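Local coordinates for acyl-coenzyme A thioesterase THEM4 (Rhodococcus sp., PDB 2OV9), which probably hydrolyses medium- and long-chain fatty acyl-coenzyme A thioesters, such as octanoyl-, decanoyl- and oleoyl-CoA, to the free fatty acid and coenzyme A, at residues B[9-19]-B[102-112]; B[183-191]-B[201-209]. All blocks are in the same frame, centred on the assembly; numbering follows the deposited sequence.

Contact 1. Residues B[9-19]-B[102-112]; sequences FENSPSGTVLT and VVLEGLSDGSV
Leu18 and Thr19 make the closely packed end of this contact. Leu18 lays CD1 over the backbone at Gly106 N (3.6 Å) and reaches Val112 CG2 at 3.7 Å, the two side chains crossing obliquely; lacking a side chain, Gly106 lets CD1 come down on the backbone. Leu18 N gives Leu104 O a nearly straight hydrogen bond of 2.8 Å. Thr19 turns OG1 between its backbone N and carbonyl carbon (chi1 50°), where it accepts from Leu104 N at 3.2 Å, while CG2 rests against Leu104 CB. In the middle, Gly15 and Thr16 both face Gly106, a G1 beta bulge: Gly15 N bonds to Gly106 O and Gly106 N to Thr16 O. The solvent side is looser. Val17 and Val103 barely meet, CG1 to CG1 at 4.4 Å. Ser14 OG accepts from Ser108 N along a bent path (135°), and Phe9 turns a ring edge to Ser108 O, CD2 3.8 Å away. The weakly bonded strand 16-17 lies at the edge of this chain's sheet, beside 105-106, with Phe9, Leu18 and Val112 all resting on Trp148 of helix 131-148.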
ATOM      1  N   PHE B   9       0.633  16.228  21.753  1.00 38.59           N
ATOM      2  CA  PHE B   9       0.409  17.653  21.531  1.00 39.36           C
ATOM      3  C   PHE B   9       0.533  18.489  22.815  1.00 39.44           C
ATOM      4  O   PHE B   9       0.670  19.698  22.748  1.00 39.75           O
ATOM      5  CB  PHE B   9      -0.947  17.890  20.831  1.00 39.69           C
ATOM      6  CG  PHE B   9      -2.145  17.700  21.725  1.00 40.05           C
ATOM      7  CD1 PHE B   9      -2.553  16.426  22.114  1.00 40.58           C
ATOM      8  CD2 PHE B   9      -2.881  18.802  22.161  1.00 41.36           C
ATOM      9  CE1 PHE B   9      -3.661  16.253  22.921  1.00 40.91           C
ATOM     10  CE2 PHE B   9      -3.991  18.642  22.986  1.00 41.16           C
ATOM     11  CZ  PHE B   9      -4.382  17.369  23.370  1.00 41.33           C
ATOM     12  N   GLU B  10       0.498  17.848  23.979  1.00 39.88           N
ATOM     13  CA  GLU B  10       0.620  18.594  25.247  1.00 40.06           C
ATOM     14  C   GLU B  10       2.040  18.673  25.802  1.00 39.74           C
ATOM     15  O   GLU B  10       2.365  19.584  26.589  1.00 40.08           O
ATOM     16  CB  GLU B  10      -0.321  18.009  26.299  1.00 40.21           C
ATOM     17  CG  GLU B  10      -1.772  18.214  25.950  1.00 43.13           C
ATOM     18  CD  GLU B  10      -2.712  17.433  26.831  1.00 47.34           C
ATOM     19  OE1 GLU B  10      -3.844  17.920  27.039  1.00 49.44           O
ATOM     20  OE2 GLU B  10      -2.324  16.350  27.330  1.00 50.26           O
ATOM     21  N   ASN B  11       2.883  17.714  25.438  1.00 38.50           N
ATOM     22  CA  ASN B  11       4.213  17.644  26.044  1.00 37.89           C
ATOM     23  C   ASN B  11       5.363  17.928  25.083  1.00 36.52           C
ATOM     24  O   ASN B  11       6.513  17.886  25.468  1.00 36.13           O
ATOM     25  CB  ASN B  11       4.408  16.296  26.762  1.00 37.69           C
ATOM     26  CG  ASN B  11       4.429  15.124  25.810  1.00 40.39           C
ATOM     27  OD1 ASN B  11       4.718  15.274  24.604  1.00 41.71           O
ATOM     28  ND2 ASN B  11       4.135  13.935  26.340  1.00 41.06           N
ATOM     29  N   SER B  12       5.035  18.211  23.826  1.00 36.41           N
ATOM     30  CA  SER B  12       6.024  18.428  22.779  1.00 35.82           C
ATOM     31  C   SER B  12       5.675  19.677  21.991  1.00 35.07           C
ATOM     32  O   SER B  12       4.496  19.996  21.868  1.00 35.31           O
ATOM     33  CB  SER B  12       6.065  17.195  21.872  1.00 36.08           C
ATOM     34  OG  SER B  12       6.653  16.106  22.577  1.00 36.52           O
ATOM     35  N   PRO B  13       6.691  20.421  21.500  1.00 34.39           N
ATOM     36  CA  PRO B  13       6.380  21.596  20.656  1.00 34.57           C
ATOM     37  C   PRO B  13       5.677  21.250  19.350  1.00 34.89           C
ATOM     38  O   PRO B  13       5.854  20.159  18.797  1.00 34.32           O
ATOM     39  CB  PRO B  13       7.754  22.230  20.339  1.00 33.98           C
ATOM     40  CG  PRO B  13       8.787  21.357  20.976  1.00 34.67           C
ATOM     41  CD  PRO B  13       8.140  20.230  21.723  1.00 34.34           C
ATOM     42  N   SER B  14       4.888  22.197  18.858  1.00 35.14           N
ATOM     43  CA  SER B  14       4.334  22.100  17.521  1.00 35.03           C
ATOM     44  C   SER B  14       5.489  21.915  16.547  1.00 35.54           C
ATOM     45  O   SER B  14       6.554  22.541  16.709  1.00 36.34           O
ATOM     46  CB  SER B  14       3.542  23.371  17.188  1.00 34.18           C
ATOM     47  OG  SER B  14       2.668  23.145  16.090  1.00 34.75           O
ATOM     48  N   GLY B  15       5.287  21.061  15.548  1.00 35.62           N
ATOM     49  CA  GLY B  15       6.322  20.784  14.551  1.00 35.88           C
ATOM     50  C   GLY B  15       7.239  19.633  14.955  1.00 36.01           C
ATOM     51  O   GLY B  15       8.254  19.386  14.297  1.00 36.48           O
ATOM     52  N   THR B  16       6.879  18.915  16.015  1.00 34.54           N
ATOM     53  CA  THR B  16       7.651  17.757  16.441  1.00 35.39           C
ATOM     54  C   THR B  16       7.534  16.686  15.361  1.00 35.41           C
ATOM     55  O   THR B  16       6.421  16.310  14.988  1.00 35.63           O
ATOM     56  CB  THR B  16       7.122  17.207  17.794  1.00 34.92           C
ATOM     57  OG1 THR B  16       7.418  18.161  18.829  1.00 36.51           O
ATOM     58  CG2 THR B  16       7.779  15.895  18.133  1.00 35.99           C
ATOM     59  N   VAL B  17       8.668  16.229  14.834  1.00 35.04           N
ATOM     60  CA  VAL B  17       8.656  15.198  13.800  1.00 34.96           C
ATOM     61  C   VAL B  17       8.298  13.908  14.506  1.00 35.04           C
ATOM     62  O   VAL B  17       8.953  13.559  15.480  1.00 34.65           O
ATOM     63  CB  VAL B  17      10.025  15.062  13.107  1.00 35.13           C
ATOM     64  CG1 VAL B  17       9.972  13.956  12.029  1.00 35.86           C
ATOM     65  CG2 VAL B  17      10.437  16.391  12.465  1.00 36.16           C
ATOM     66  N   LEU B  18       7.267  13.209  14.025  1.00 35.10           N
ATOM     67  CA  LEU B  18       6.782  11.987  14.686  1.00 36.81           C
ATOM     68  C   LEU B  18       7.314  10.698  14.079  1.00 37.56           C
ATOM     69  O   LEU B  18       7.470   9.666  14.762  1.00 37.39           O
ATOM     70  CB  LEU B  18       5.261  11.965  14.660  1.00 37.32           C
ATOM     71  CG  LEU B  18       4.609  13.133  15.400  1.00 37.27           C
ATOM     72  CD1 LEU B  18       3.121  13.064  15.272  1.00 38.82           C
ATOM     73  CD2 LEU B  18       5.006  13.095  16.865  1.00 36.45           C
ATOM     74  N   THR B  19       7.556  10.755  12.781  1.00 38.01           N
ATOM     75  CA  THR B  19       8.109   9.638  12.036  1.00 38.20           C
ATOM     76  C   THR B  19       9.621   9.584  12.266  1.00 39.75           C
ATOM     77  O   THR B  19      10.199  10.477  12.882  1.00 38.51           O
ATOM     78  CB  THR B  19       7.803   9.800  10.565  1.00 37.29           C
ATOM     79  OG1 THR B  19       8.177  11.123  10.155  1.00 34.41           O
ATOM     80  CG2 THR B  19       6.315   9.628  10.346  1.00 37.14           C
ATOM     81  N   VAL B 102       6.320   8.517   4.030  1.00 33.49           N
ATOM     82  CA  VAL B 102       5.672   9.752   4.474  1.00 34.00           C
ATOM     83  C   VAL B 102       6.313  10.231   5.767  1.00 33.99           C
ATOM     84  O   VAL B 102       6.526   9.446   6.680  1.00 34.31           O
ATOM     85  CB  VAL B 102       4.146   9.563   4.676  1.00 34.18           C
ATOM     86  CG1 VAL B 102       3.495  10.934   5.008  1.00 37.27           C
ATOM     87  CG2 VAL B 102       3.504   8.977   3.406  1.00 33.85           C
ATOM     88  N   VAL B 103       6.613  11.522   5.825  1.00 34.32           N
ATOM     89  CA  VAL B 103       7.145  12.175   7.015  1.00 35.05           C
ATOM     90  C   VAL B 103       5.980  12.947   7.646  1.00 35.43           C
ATOM     91  O   VAL B 103       5.254  13.669   6.929  1.00 35.57           O
ATOM     92  CB  VAL B 103       8.258  13.158   6.603  1.00 34.86           C
ATOM     93  CG1 VAL B 103       8.760  13.953   7.783  1.00 36.62           C
ATOM     94  CG2 VAL B 103       9.414  12.378   5.928  1.00 35.39           C
ATOM     95  N   LEU B 104       5.789  12.793   8.955  1.00 34.64           N
ATOM     96  CA  LEU B 104       4.676  13.462   9.638  1.00 35.25           C
ATOM     97  C   LEU B 104       5.132  14.276  10.839  1.00 35.44           C
ATOM     98  O   LEU B 104       6.044  13.862  11.581  1.00 34.95           O
ATOM     99  CB  LEU B 104       3.618  12.449  10.094  1.00 34.52           C
ATOM    100  CG  LEU B 104       2.990  11.588   9.012  1.00 36.91           C
ATOM    101  CD1 LEU B 104       2.293  10.359   9.673  1.00 35.76           C
ATOM    102  CD2 LEU B 104       2.040  12.429   8.161  1.00 34.41           C
ATOM    103  N   GLU B 105       4.486  15.429  11.027  1.00 34.94           N
ATOM    104  CA  GLU B 105       4.719  16.211  12.230  1.00 35.48           C
ATOM    105  C   GLU B 105       3.445  16.399  13.028  1.00 34.62           C
ATOM    106  O   GLU B 105       2.350  16.359  12.479  1.00 32.92           O
ATOM    107  CB  GLU B 105       5.389  17.545  11.917  1.00 36.65           C
ATOM    108  CG  GLU B 105       4.588  18.448  11.056  1.00 40.23           C
ATOM    109  CD  GLU B 105       5.406  19.643  10.555  1.00 46.36           C
ATOM    110  OE1 GLU B 105       6.520  19.911  11.078  1.00 49.02           O
ATOM    111  OE2 GLU B 105       4.934  20.312   9.617  1.00 49.63           O
ATOM    112  N   GLY B 106       3.599  16.548  14.341  1.00 34.37           N
ATOM    113  CA  GLY B 106       2.464  16.879  15.195  1.00 34.76           C
ATOM    114  C   GLY B 106       2.373  18.383  15.389  1.00 35.33           C
ATOM    115  O   GLY B 106       3.396  19.060  15.580  1.00 34.48           O
ATOM    116  N   LEU B 107       1.148  18.907  15.335  1.00 35.64           N
ATOM    117  CA  LEU B 107       0.924  20.335  15.517  1.00 37.04           C
ATOM    118  C   LEU B 107       0.214  20.624  16.854  1.00 36.95           C
ATOM    119  O   LEU B 107      -0.375  19.715  17.469  1.00 37.01           O
ATOM    120  CB  LEU B 107       0.146  20.919  14.331  1.00 37.76           C
ATOM    121  CG  LEU B 107       0.578  20.576  12.904  1.00 39.66           C
ATOM    122  CD1 LEU B 107      -0.396  21.247  11.908  1.00 42.61           C
ATOM    123  CD2 LEU B 107       2.037  21.026  12.633  1.00 42.37           C
ATOM    124  N   SER B 108       0.272  21.886  17.286  1.00 37.10           N
ATOM    125  CA  SER B 108      -0.211  22.307  18.619  1.00 37.66           C
ATOM    126  C   SER B 108      -1.694  22.031  18.858  1.00 37.45           C
ATOM    127  O   SER B 108      -2.109  21.784  19.990  1.00 38.03           O
ATOM    128  CB  SER B 108       0.090  23.799  18.869  1.00 37.51           C
ATOM    129  OG  SER B 108      -0.267  24.588  17.731  1.00 39.26           O
ATOM    130  N   ASP B 109      -2.484  22.052  17.793  1.00 37.63           N
ATOM    131  CA  ASP B 109      -3.931  21.890  17.910  1.00 37.55           C
ATOM    132  C   ASP B 109      -4.393  20.426  17.983  1.00 37.49           C
ATOM    133  O   ASP B 109      -5.593  20.151  18.059  1.00 37.68           O
ATOM    134  CB  ASP B 109      -4.627  22.613  16.754  1.00 38.36           C
ATOM    135  CG  ASP B 109      -4.337  21.984  15.391  1.00 39.86           C
ATOM    136  OD1 ASP B 109      -3.586  20.986  15.277  1.00 42.24           O
ATOM    137  OD2 ASP B 109      -4.886  22.489  14.403  1.00 44.85           O
ATOM    138  N   GLY B 110      -3.443  19.497  17.959  1.00 36.85           N
ATOM    139  CA  GLY B 110      -3.752  18.064  17.988  1.00 36.58           C
ATOM    140  C   GLY B 110      -3.672  17.411  16.618  1.00 36.60           C
ATOM    141  O   GLY B 110      -3.657  16.188  16.508  1.00 36.64           O
ATOM    142  N   SER B 111      -3.642  18.208  15.555  1.00 37.32           N
ATOM    143  CA  SER B 111      -3.556  17.605  14.229  1.00 37.19           C
ATOM    144  C   SER B 111      -2.128  17.093  13.967  1.00 37.42           C
ATOM    145  O   SER B 111      -1.161  17.500  14.645  1.00 37.04           O
ATOM    146  CB  SER B 111      -4.047  18.563  13.132  1.00 37.76           C
ATOM    147  OG  SER B 111      -3.222  19.708  12.998  1.00 38.80           O
ATOM    148  N   VAL B 112      -2.028  16.195  12.996  1.00 36.27           N
ATOM    149  CA  VAL B 112      -0.786  15.639  12.482  1.00 36.79           C
ATOM    150  C   VAL B 112      -0.794  15.994  10.992  1.00 36.39           C
ATOM    151  O   VAL B 112      -1.854  15.991  10.363  1.00 36.49           O
ATOM    152  CB  VAL B 112      -0.795  14.099  12.732  1.00 37.54           C
ATOM    153  CG1 VAL B 112       0.020  13.320  11.732  1.00 41.62           C
ATOM    154  CG2 VAL B 112      -0.372  13.798  14.189  1.00 36.14           C
TER
HETATM  155  O   HOH W   1       8.869  19.930  11.620  1.00 55.67           O

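Contact 2. Residues B[183-191]-B[201-209]; sequences GRKITTAGD and VSVEGLFVD
Phe207 packs beside Ile186 and Thr188 on the buried face of two antiparallel strands. Its CB lies 3.9 Å from Ile186 CB, within the hydrogen-bonded pair in which the two residues exchange two backbone bonds. CG stands anti to the carbonyl carbon (chi1 -62°), and at the ring edge CD2 meets Ile186 O in the ring plane. Thr188 OG1 sits 3.5 Å from both CD2 and CE2 of Phe207, and CE2 also meets Thr188 CB at 3.7 Å, the threonine crossing the phenylalanine at about a right angle. Thr188 OG1 has its hydrogen bond with Asn146 of helix 131-148, which also touches Phe207. Gly205, between Phe207 and Val203 on this face, has no CB to collide with CE2 of Phe207. Strands 185-194 and 199-208 form a beta hairpin of the hotdog fold, whose antiparallel sheet wraps round that central helix. The bond from Gly205 N to Thr188 O is nearly straight. On the other face Leu206 runs alongside Thr187, CD2 3.3 Å from OG1. At the strand ends Arg184 and Asp209 point the same way without a salt bridge, NE to OD1 5.4 Å, and Asp191 turns its carboxylate to Arg193.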
ATOM      1  N   GLY B 183     -15.394   6.844  26.060  1.00 46.31           N
ATOM      2  CA  GLY B 183     -14.944   5.597  26.674  1.00 45.96           C
ATOM      3  C   GLY B 183     -13.778   4.980  25.924  1.00 45.63           C
ATOM      4  O   GLY B 183     -12.737   5.615  25.771  1.00 46.06           O
ATOM      5  N   ARG B 184     -13.947   3.742  25.459  1.00 45.21           N
ATOM      6  CA  ARG B 184     -12.910   3.055  24.674  1.00 44.77           C
ATOM      7  C   ARG B 184     -12.943   3.536  23.214  1.00 43.92           C
ATOM      8  O   ARG B 184     -12.004   3.304  22.447  1.00 43.95           O
ATOM      9  CB  ARG B 184     -13.075   1.526  24.746  1.00 44.63           C
ATOM     10  CG  ARG B 184     -13.031   0.931  26.161  1.00 45.67           C
ATOM     11  CD  ARG B 184     -13.280  -0.582  26.159  1.00 45.62           C
ATOM     12  NE  ARG B 184     -13.995  -1.017  27.369  1.00 49.73           N
ATOM     13  CZ  ARG B 184     -14.201  -2.287  27.732  1.00 50.60           C
ATOM     14  NH1 ARG B 184     -13.742  -3.290  26.992  1.00 51.83           N
ATOM     15  NH2 ARG B 184     -14.870  -2.561  28.850  1.00 50.77           N
ATOM     16  N   LYS B 185     -14.014   4.248  22.861  1.00 42.87           N
ATOM     17  CA  LYS B 185     -14.305   4.602  21.481  1.00 41.78           C
ATOM     18  C   LYS B 185     -13.672   5.928  21.049  1.00 41.09           C
ATOM     19  O   LYS B 185     -13.940   6.987  21.629  1.00 40.91           O
ATOM     20  CB  LYS B 185     -15.817   4.607  21.243  1.00 41.69           C
ATOM     21  CG  LYS B 185     -16.484   3.304  21.692  1.00 43.46           C
ATOM     22  CD  LYS B 185     -17.791   3.029  20.956  1.00 46.69           C
ATOM     23  CE  LYS B 185     -17.941   1.529  20.668  1.00 48.38           C
ATOM     24  NZ  LYS B 185     -19.359   1.085  20.494  1.00 51.22           N
ATOM     25  N   ILE B 186     -12.849   5.855  20.011  1.00 40.25           N
ATOM     26  CA  ILE B 186     -12.170   7.025  19.481  1.00 39.36           C
ATOM     27  C   ILE B 186     -12.655   7.296  18.070  1.00 38.67           C
ATOM     28  O   ILE B 186     -12.768   6.372  17.269  1.00 38.62           O
ATOM     29  CB  ILE B 186     -10.650   6.817  19.469  1.00 39.46           C
ATOM     30  CG1 ILE B 186     -10.149   6.601  20.900  1.00 41.28           C
ATOM     31  CG2 ILE B 186      -9.947   8.016  18.788  1.00 39.99           C
ATOM     32  CD1 ILE B 186      -9.127   5.496  21.035  1.00 42.82           C
ATOM     33  N   THR B 187     -12.955   8.564  17.784  1.00 37.55           N
ATOM     34  CA  THR B 187     -13.258   9.005  16.425  1.00 36.42           C
ATOM     35  C   THR B 187     -12.168   9.930  15.929  1.00 35.69           C
ATOM     36  O   THR B 187     -11.817  10.916  16.605  1.00 35.00           O
ATOM     37  CB  THR B 187     -14.599   9.753  16.340  1.00 36.71           C
ATOM     38  OG1 THR B 187     -15.663   8.848  16.641  1.00 37.08           O
ATOM     39  CG2 THR B 187     -14.825  10.292  14.937  1.00 37.34           C
ATOM     40  N   THR B 188     -11.681   9.632  14.723  1.00 34.64           N
ATOM     41  CA  THR B 188     -10.582  10.350  14.121  1.00 33.88           C
ATOM     42  C   THR B 188     -10.916  10.691  12.672  1.00 34.09           C
ATOM     43  O   THR B 188     -11.528   9.879  11.971  1.00 33.58           O
ATOM     44  CB  THR B 188      -9.323   9.483  14.186  1.00 34.35           C
ATOM     45  OG1 THR B 188      -9.263   8.841  15.465  1.00 33.65           O
ATOM     46  CG2 THR B 188      -8.040  10.316  13.984  1.00 32.71           C
ATOM     47  N   ALA B 189     -10.503  11.879  12.219  1.00 34.01           N
ATOM     48  CA  ALA B 189     -10.782  12.325  10.852  1.00 34.10           C
ATOM     49  C   ALA B 189      -9.517  12.851  10.156  1.00 34.85           C
ATOM     50  O   ALA B 189      -8.570  13.307  10.807  1.00 35.03           O
ATOM     51  CB  ALA B 189     -11.878  13.405  10.838  1.00 34.34           C
ATOM     52  N   GLY B 190      -9.513  12.811   8.830  1.00 34.96           N
ATOM     53  CA  GLY B 190      -8.350  13.280   8.078  1.00 36.13           C
ATOM     54  C   GLY B 190      -8.736  13.491   6.639  1.00 36.44           C
ATOM     55  O   GLY B 190      -9.864  13.177   6.230  1.00 35.98           O
ATOM     56  N   ASP B 191      -7.819  14.066   5.873  1.00 36.47           N
ATOM     57  CA  ASP B 191      -8.048  14.213   4.447  1.00 36.46           C
ATOM     58  C   ASP B 191      -6.731  14.365   3.732  1.00 36.15           C
ATOM     59  O   ASP B 191      -5.683  14.514   4.380  1.00 36.76           O
ATOM     60  CB  ASP B 191      -8.979  15.387   4.144  1.00 36.65           C
ATOM     61  CG  ASP B 191      -8.499  16.679   4.734  1.00 39.15           C
ATOM     62  OD1 ASP B 191      -7.309  17.037   4.550  1.00 39.01           O
ATOM     63  OD2 ASP B 191      -9.336  17.350   5.354  1.00 38.83           O
ATOM     64  N   VAL B 201      -9.418  13.367  -0.996  1.00 33.54           N
ATOM     65  CA  VAL B 201      -9.970  12.230  -0.256  1.00 33.59           C
ATOM     66  C   VAL B 201     -10.141  12.639   1.192  1.00 34.29           C
ATOM     67  O   VAL B 201      -9.325  13.384   1.746  1.00 33.40           O
ATOM     68  CB  VAL B 201      -9.021  11.017  -0.278  1.00 34.60           C
ATOM     69  CG1 VAL B 201      -9.745   9.730   0.278  1.00 31.94           C
ATOM     70  CG2 VAL B 201      -8.551  10.759  -1.683  1.00 36.22           C
ATOM     71  N   SER B 202     -11.187  12.135   1.841  1.00 34.40           N
ATOM     72  CA  SER B 202     -11.354  12.399   3.249  1.00 34.06           C
ATOM     73  C   SER B 202     -11.700  11.076   3.909  1.00 34.75           C
ATOM     74  O   SER B 202     -12.114  10.148   3.251  1.00 34.43           O
ATOM     75  CB  SER B 202     -12.450  13.458   3.477  1.00 34.81           C
ATOM     76  OG  SER B 202     -13.742  13.012   3.058  1.00 35.10           O
ATOM     77  N   VAL B 203     -11.505  11.005   5.211  1.00 34.90           N
ATOM     78  CA  VAL B 203     -11.788   9.795   5.964  1.00 35.54           C
ATOM     79  C   VAL B 203     -12.310  10.118   7.353  1.00 36.57           C
ATOM     80  O   VAL B 203     -11.984  11.172   7.923  1.00 35.51           O
ATOM     81  CB  VAL B 203     -10.532   8.890   6.071  1.00 35.73           C
ATOM     82  CG1 VAL B 203      -9.424   9.579   6.879  1.00 35.61           C
ATOM     83  CG2 VAL B 203     -10.898   7.509   6.682  1.00 33.49           C
ATOM     84  N   GLU B 204     -13.192   9.240   7.825  1.00 37.15           N
ATOM     85  CA  GLU B 204     -13.604   9.147   9.228  0.50 38.28           C
ATOM     86  C   GLU B 204     -13.297   7.726   9.711  1.00 38.59           C
ATOM     87  O   GLU B 204     -13.806   6.755   9.112  1.00 38.32           O
ATOM     88  CB  GLU B 204     -15.115   9.378   9.372  0.50 38.31           C
ATOM     89  CG  GLU B 204     -15.602  10.825   9.277  0.50 39.06           C
ATOM     90  CD  GLU B 204     -17.129  10.965   9.354  0.50 39.31           C
ATOM     91  OE1 GLU B 204     -17.816  10.050   9.881  0.50 40.33           O
ATOM     92  OE2 GLU B 204     -17.651  12.003   8.883  0.50 40.65           O
ATOM     93  N   GLY B 205     -12.507   7.594  10.776  1.00 38.88           N
ATOM     94  CA  GLY B 205     -12.226   6.273  11.371  1.00 39.82           C
ATOM     95  C   GLY B 205     -12.710   6.168  12.803  1.00 40.79           C
ATOM     96  O   GLY B 205     -12.735   7.156  13.549  1.00 40.36           O
ATOM     97  N   LEU B 206     -13.104   4.957  13.170  1.00 41.60           N
ATOM     98  CA  LEU B 206     -13.546   4.642  14.512  1.00 42.43           C
ATOM     99  C   LEU B 206     -12.550   3.662  15.085  1.00 43.00           C
ATOM    100  O   LEU B 206     -12.133   2.710  14.409  1.00 42.91           O
ATOM    101  CB  LEU B 206     -14.952   4.036  14.496  1.00 43.14           C
ATOM    102  CG  LEU B 206     -16.079   4.894  13.898  1.00 44.53           C
ATOM    103  CD1 LEU B 206     -17.379   4.093  13.788  1.00 46.24           C
ATOM    104  CD2 LEU B 206     -16.306   6.185  14.714  1.00 46.94           C
ATOM    105  N   PHE B 207     -12.156   3.907  16.330  1.00 43.33           N
ATOM    106  CA  PHE B 207     -11.125   3.113  16.974  1.00 43.89           C
ATOM    107  C   PHE B 207     -11.611   2.683  18.354  1.00 44.50           C
ATOM    108  O   PHE B 207     -12.566   3.250  18.890  1.00 44.18           O
ATOM    109  CB  PHE B 207      -9.816   3.906  17.069  1.00 44.03           C
ATOM    110  CG  PHE B 207      -9.230   4.285  15.732  1.00 43.92           C
ATOM    111  CD1 PHE B 207      -8.218   3.518  15.161  1.00 44.64           C
ATOM    112  CD2 PHE B 207      -9.681   5.406  15.047  1.00 44.61           C
ATOM    113  CE1 PHE B 207      -7.670   3.855  13.926  1.00 44.42           C
ATOM    114  CE2 PHE B 207      -9.141   5.765  13.793  1.00 43.03           C
ATOM    115  CZ  PHE B 207      -8.134   4.999  13.236  1.00 44.37           C
ATOM    116  N   VAL B 208     -10.959   1.671  18.916  1.00 45.43           N
ATOM    117  CA  VAL B 208     -11.335   1.154  20.230  1.00 46.68           C
ATOM    118  C   VAL B 208     -10.098   0.989  21.115  1.00 47.73           C
ATOM    119  O   VAL B 208      -9.244   0.147  20.825  1.00 48.07           O
ATOM    120  CB  VAL B 208     -12.086  -0.197  20.118  1.00 46.31           C
ATOM    121  CG1 VAL B 208     -12.735  -0.596  21.462  1.00 46.31           C
ATOM    122  CG2 VAL B 208     -13.140  -0.143  19.013  1.00 46.53           C
ATOM    123  N   ASP B 209     -10.001   1.838  22.146  1.00 48.83           N
ATOM    124  CA  ASP B 209      -9.141   1.665  23.353  1.00 50.23           C
ATOM    125  C   ASP B 209      -8.529   2.966  23.886  1.00 50.56           C
ATOM    126  O   ASP B 209      -7.798   2.960  24.885  1.00 51.06           O
ATOM    127  CB  ASP B 209      -8.060   0.589  23.184  1.00 50.52           C
ATOM    128  CG  ASP B 209      -8.548  -0.777  23.575  1.00 52.45           C
ATOM    129  OD1 ASP B 209      -9.609  -0.847  24.241  1.00 55.06           O
ATOM    130  OD2 ASP B 209      -7.882  -1.779  23.223  1.00 53.95           O
TER

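Overall arrangement
From the N terminus, the chain runs through 9-19, passes helices 26-43 and 51-67, and returns at 102-112 to close contact 1, a loop of 82 residues with helices but no strand. It goes on through strand 112-117, helix 131-148 and strands 154-162 and 171-182 before contact 2 closes the hairpin, its segments separated by nine residues, four of them still strand. The two loops follow one another, neither nested nor crossed. Both contacts belong to one antiparallel sheet: contact 1 joins one of its two outermost strands, 16-17, to 105-106, and contact 2 pairs 185-194 with 199-208, beyond strands 112-117 and 171-182. Their centres are 18 Å apart and their nearest atoms about 7 Å, and both reach helix 131-148.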